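Local coordinates for long form salivary protein D7L1 (Aedes aegypti, PDB 3DXL) that binds and sequesters biogenic amines and leukotrienes of the vertebrate host, and so modulates blood feeding by the female mosquito, at residues F264-R267 against E268-Q272; L83-K86 against S87-E90. All blocks are in the same frame, centred on the assembly; numbering follows the deposited sequence.

Following the chain from the N terminus, contact 2 comes first: residues 83-86 leave the loop after helix 71-79 and turn into helix 86-97, in the first of the two PBP/GOBP-family regions. Contact 1 comes much later, in the C-terminal half of the chain, along the last turns of helix 257-271, which carries part of the biogenic-amine pocket. Both are local, each within one continuous stretch, so neither closes a long loop and they neither nest nor cross. Their centres lie 37 Å apart, on opposite sides of the chain's centre. Contact 2 starts a helix at the surface; contact 1 is buried and includes two residues of the noradrenaline site.

Contact 1. Residues F264-R267 against E268-Q272; sequences FDYR and EVRSQ
One face of the Tyr266 ring is covered by the side chain of Arg270, one helical turn on. Arg270 CD makes a CH-pi contact 3.9 Å from the ring centroid, and NE sits above the rim, 3.3 Å from CE2. The guanidinium is turned 63° from the ring, with Tyr266 CG in plane at its edge, while one of its faces rests on Arg267 CA. Arg270 reaches this place by bending at chi3 (-74°). Its NH1 comes within 4.5 Å of Arg267 NE, but acids of helix 208-217 bind both arginines and probably offset the like charges: Asp214 pairs with both, and Glu210 with Arg267.

Underneath runs regular alpha-helix, with i to i+4 backbone bonds from Glu268 N to Phe264 O through Ser271 N to Arg267 O. This helix lines the C-terminal pocket of the odorant-binding-protein-like fold, which takes biogenic amines; Asp265 and Glu268 both bind noradrenaline. Asp265 OD1 also bonds Tyr178 OH and the amine of a Tris molecule, probably from the crystallisation liquor. A water joins the backbone carbonyl of Asp265 (2.8 Å to O) to the carboxylate of Glu268 (2.7 Å to OE1). Glu268 OE2 takes a nearly straight bond (167°) from Gln272 NE2, on its syn side but somewhat out of the carboxylate plane, and another from Ser152 OG. Ser271 OG donates to Glu268 O over 2.8 Å.

Contact 2. Residues L83-K86 against S87-E90; sequences LGEK and SKVE
Glu85 sits at the N-cap of helix 86-97, and its carbonyl opens the run of alpha-helical bonds: Val89 N donates to Glu85 O and Glu90 N to Lys86 O, each at 2.9 Å. Two pairs of opposite charge lie alongside this first turn. Glu85, extended beyond CG, brings its carboxylate to the side chain of Lys88, where OE1 is 3.7 Å from CD and 3.8 Å from NZ, a long salt bridge; a bend at chi4 (45°) turns the ammonium toward the acid. Lys86 is stretched out over the carboxylate of Glu90 and meets it along its methylenes: CG is 3.6 Å from Glu90 OE2, whereas NZ stands 4.0 Å from the same oxygen, a second long salt bridge. The approach of CE to that oxygen is unusually tight and its detail doubtful. On the inner side Val89 points back at the loop, its CG2 lying 3.9 Å from Gly84 CA, and it also packs on Ile73 and Phe77 of helix 71-79. Phe77 touches Lys86 as well, so the helix start is seated against the preceding helix. With both ion pairs this long and their residues largely at the surface, the electrostatic pull is probably modest and screened by solvent, and the backbone bonds give the turn its firmer hold.

Contact 1. Residues F264-R267 against E268-Q272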
loop_
_atom_site.group_PDB
_atom_site.type_symbol
_atom_site.label_atom_id
_atom_site.label_comp_id
_atom_site.label_asym_id
_atom_site.label_seq_id
_atom_site.Cartn_x
_atom_site.Cartn_y
_atom_site.Cartn_z
ATOM N N PHE A 264 -3.164 12.836 7.918
ATOM C CA PHE A 264 -2.403 12.825 6.664
ATOM C C PHE A 264 -0.923 13.050 6.966
ATOM O O PHE A 264 -0.060 12.387 6.396
ATOM C CB PHE A 264 -2.951 13.943 5.773
ATOM C CG PHE A 264 -2.813 13.734 4.279
ATOM C CD1 PHE A 264 -3.437 12.670 3.643
ATOM C CD2 PHE A 264 -2.158 14.684 3.491
ATOM C CE1 PHE A 264 -3.374 12.540 2.261
ATOM C CE2 PHE A 264 -2.093 14.548 2.103
ATOM C CZ PHE A 264 -2.706 13.466 1.499
ATOM N N ASP A 265 -0.631 13.968 7.885
ATOM C CA ASP A 265 0.747 14.196 8.312
ATOM C C ASP A 265 1.357 12.923 8.892
ATOM O O ASP A 265 2.495 12.559 8.582
ATOM C CB ASP A 265 0.845 15.298 9.379
ATOM C CG ASP A 265 0.714 16.705 8.817
ATOM O OD1 ASP A 265 0.667 16.908 7.586
ATOM O OD2 ASP A 265 0.652 17.621 9.658
ATOM N N TYR A 266 0.615 12.238 9.757
ATOM C CA TYR A 266 1.156 11.024 10.366
ATOM C C TYR A 266 1.302 9.898 9.333
ATOM O O TYR A 266 2.268 9.125 9.381
ATOM C CB TYR A 266 0.301 10.575 11.546
ATOM C CG TYR A 266 0.894 9.453 12.383
ATOM C CD1 TYR A 266 2.246 9.444 12.736
ATOM C CD2 TYR A 266 0.082 8.416 12.856
ATOM C CE1 TYR A 266 2.773 8.422 13.520
ATOM C CE2 TYR A 266 0.606 7.401 13.647
ATOM C CZ TYR A 266 1.944 7.414 13.974
ATOM O OH TYR A 266 2.474 6.426 14.765
ATOM N N ARG A 267 0.378 9.839 8.377
ATOM C CA ARG A 267 0.525 8.891 7.279
ATOM C C ARG A 267 1.800 9.155 6.488
ATOM O O ARG A 267 2.493 8.201 6.111
ATOM C CB ARG A 267 -0.700 8.889 6.367
ATOM C CG ARG A 267 -0.602 7.875 5.211
ATOM C CD ARG A 267 -0.339 6.455 5.717
ATOM N NE ARG A 267 -0.290 5.443 4.665
ATOM C CZ ARG A 267 -1.354 4.813 4.178
ATOM N NH1 ARG A 267 -2.581 5.119 4.604
ATOM N NH2 ARG A 267 -1.190 3.855 3.266
ATOM N N GLU A 268 2.123 10.423 6.232
ATOM C CA GLU A 268 3.367 10.721 5.519
ATOM C C GLU A 268 4.573 10.155 6.278
ATOM O O GLU A 268 5.477 9.564 5.676
ATOM C CB GLU A 268 3.535 12.227 5.292
ATOM C CG GLU A 268 4.761 12.602 4.432
ATOM C CD GLU A 268 6.092 12.657 5.195
ATOM O OE1 GLU A 268 6.093 12.996 6.396
ATOM O OE2 GLU A 268 7.145 12.366 4.578
ATOM N N VAL A 269 4.592 10.350 7.591
ATOM C CA VAL A 269 5.669 9.848 8.430
ATOM C C VAL A 269 5.778 8.327 8.309
ATOM O O VAL A 269 6.863 7.771 8.088
ATOM C CB VAL A 269 5.471 10.266 9.907
ATOM C CG1 VAL A 269 6.462 9.547 10.819
ATOM C CG2 VAL A 269 5.637 11.778 10.056
ATOM N N ARG A 270 4.646 7.640 8.429
ATOM C CA ARG A 270 4.645 6.186 8.373
ATOM C C ARG A 270 4.969 5.669 6.969
ATOM O O ARG A 270 5.501 4.557 6.828
ATOM C CB ARG A 270 3.326 5.632 8.909
ATOM C CG ARG A 270 3.183 5.881 10.405
ATOM C CD ARG A 270 1.946 5.252 11.005
ATOM N NE ARG A 270 0.758 6.006 10.624
ATOM C CZ ARG A 270 -0.133 5.607 9.717
ATOM N NH1 ARG A 270 0.013 4.441 9.092
ATOM N NH2 ARG A 270 -1.176 6.380 9.425
ATOM N N SER A 271 4.696 6.466 5.933
ATOM C CA SER A 271 5.013 6.058 4.557
ATOM C C SER A 271 6.515 6.002 4.310
ATOM O O SER A 271 6.963 5.400 3.333
ATOM C CB SER A 271 4.352 6.955 3.504
ATOM O OG SER A 271 5.082 8.161 3.311
ATOM N N GLN A 272 7.295 6.626 5.191
ATOM C CA GLN A 272 8.747 6.604 5.050
ATOM C C GLN A 272 9.354 5.241 5.351
ATOM O O GLN A 272 10.470 4.963 4.914
ATOM C CB GLN A 272 9.388 7.626 5.984
ATOM C CG GLN A 272 8.955 9.062 5.722
ATOM C CD GLN A 272 9.431 10.045 6.777
ATOM O OE1 GLN A 272 10.142 9.687 7.713
ATOM N NE2 GLN A 272 9.013 11.297 6.636
HETATM O O HOH W 1 4.435 14.486 7.944
#

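Contact 2. Residues L83-K86 against S87-E90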
loop_
_atom_site.group_PDB
_atom_site.type_symbol
_atom_site.label_atom_id
_atom_site.label_comp_id
_atom_site.label_asym_id
_atom_site.label_seq_id
_atom_site.Cartn_x
_atom_site.Cartn_y
_atom_site.Cartn_z
ATOM N N LEU A 83 11.551 -12.465 -13.990
ATOM C CA LEU A 83 11.349 -12.999 -12.638
ATOM C C LEU A 83 10.762 -14.406 -12.602
ATOM O O LEU A 83 10.377 -14.903 -11.543
ATOM C CB LEU A 83 10.484 -12.044 -11.810
ATOM C CG LEU A 83 11.034 -10.633 -11.582
ATOM C CD1 LEU A 83 10.064 -9.844 -10.719
ATOM C CD2 LEU A 83 12.412 -10.627 -10.944
ATOM N N GLY A 84 10.710 -15.044 -13.765
ATOM C CA GLY A 84 10.215 -16.408 -13.838
ATOM C C GLY A 84 10.740 -17.176 -15.029
ATOM O O GLY A 84 11.152 -16.596 -16.035
ATOM N N GLU A 85 10.720 -18.494 -14.880
ATOM C CA GLU A 85 10.983 -19.432 -15.959
ATOM C C GLU A 85 9.614 -19.996 -16.324
ATOM O O GLU A 85 8.893 -20.481 -15.455
ATOM C CB GLU A 85 11.924 -20.522 -15.451
ATOM C CG GLU A 85 12.412 -21.531 -16.476
ATOM C CD GLU A 85 13.459 -22.468 -15.896
ATOM O OE1 GLU A 85 14.005 -22.169 -14.813
ATOM O OE2 GLU A 85 13.743 -23.504 -16.530
ATOM N N LYS A 86 9.256 -19.931 -17.608
ATOM C CA LYS A 86 7.903 -20.264 -18.059
ATOM C C LYS A 86 7.353 -21.578 -17.488
ATOM O O LYS A 86 6.237 -21.611 -16.981
ATOM C CB LYS A 86 7.818 -20.259 -19.594
ATOM C CG LYS A 86 6.446 -20.620 -20.131
ATOM C CD LYS A 86 6.386 -20.542 -21.647
ATOM C CE LYS A 86 5.148 -21.263 -22.158
ATOM N NZ LYS A 86 4.908 -21.109 -23.611
ATOM N N SER A 87 8.126 -22.662 -17.582
ATOM C CA SER A 87 7.655 -23.965 -17.102
ATOM C C SER A 87 7.325 -23.958 -15.608
ATOM O O SER A 87 6.341 -24.564 -15.192
ATOM C CB SER A 87 8.657 -25.079 -17.434
ATOM O OG SER A 87 9.905 -24.858 -16.812
ATOM N N LYS A 88 8.153 -23.260 -14.832
ATOM C CA LYS A 88 7.974 -23.147 -13.385
ATOM C C LYS A 88 6.780 -22.257 -13.035
ATOM O O LYS A 88 6.001 -22.581 -12.147
ATOM C CB LYS A 88 9.272 -22.663 -12.725
ATOM C CG LYS A 88 10.400 -23.701 -12.829
ATOM C CD LYS A 88 11.682 -23.284 -12.134
ATOM C CE LYS A 88 12.619 -24.478 -11.919
ATOM N NZ LYS A 88 12.743 -25.360 -13.116
ATOM N N VAL A 89 6.619 -21.158 -13.765
ATOM C CA VAL A 89 5.463 -20.280 -13.574
ATOM C C VAL A 89 4.176 -21.041 -13.888
ATOM O O VAL A 89 3.197 -20.972 -13.141
ATOM C CB VAL A 89 5.565 -19.011 -14.441
ATOM C CG1 VAL A 89 4.267 -18.199 -14.385
ATOM C CG2 VAL A 89 6.748 -18.177 -13.995
ATOM N N GLU A 90 4.194 -21.788 -14.990
ATOM C CA GLU A 90 3.043 -22.597 -15.370
ATOM C C GLU A 90 2.713 -23.678 -14.333
ATOM O O GLU A 90 1.537 -23.896 -14.028
ATOM C CB GLU A 90 3.213 -23.177 -16.784
ATOM C CG GLU A 90 3.029 -22.090 -17.850
ATOM C CD GLU A 90 3.389 -22.501 -19.265
ATOM O OE1 GLU A 90 4.057 -23.538 -19.466
ATOM O OE2 GLU A 90 3.007 -21.742 -20.184
#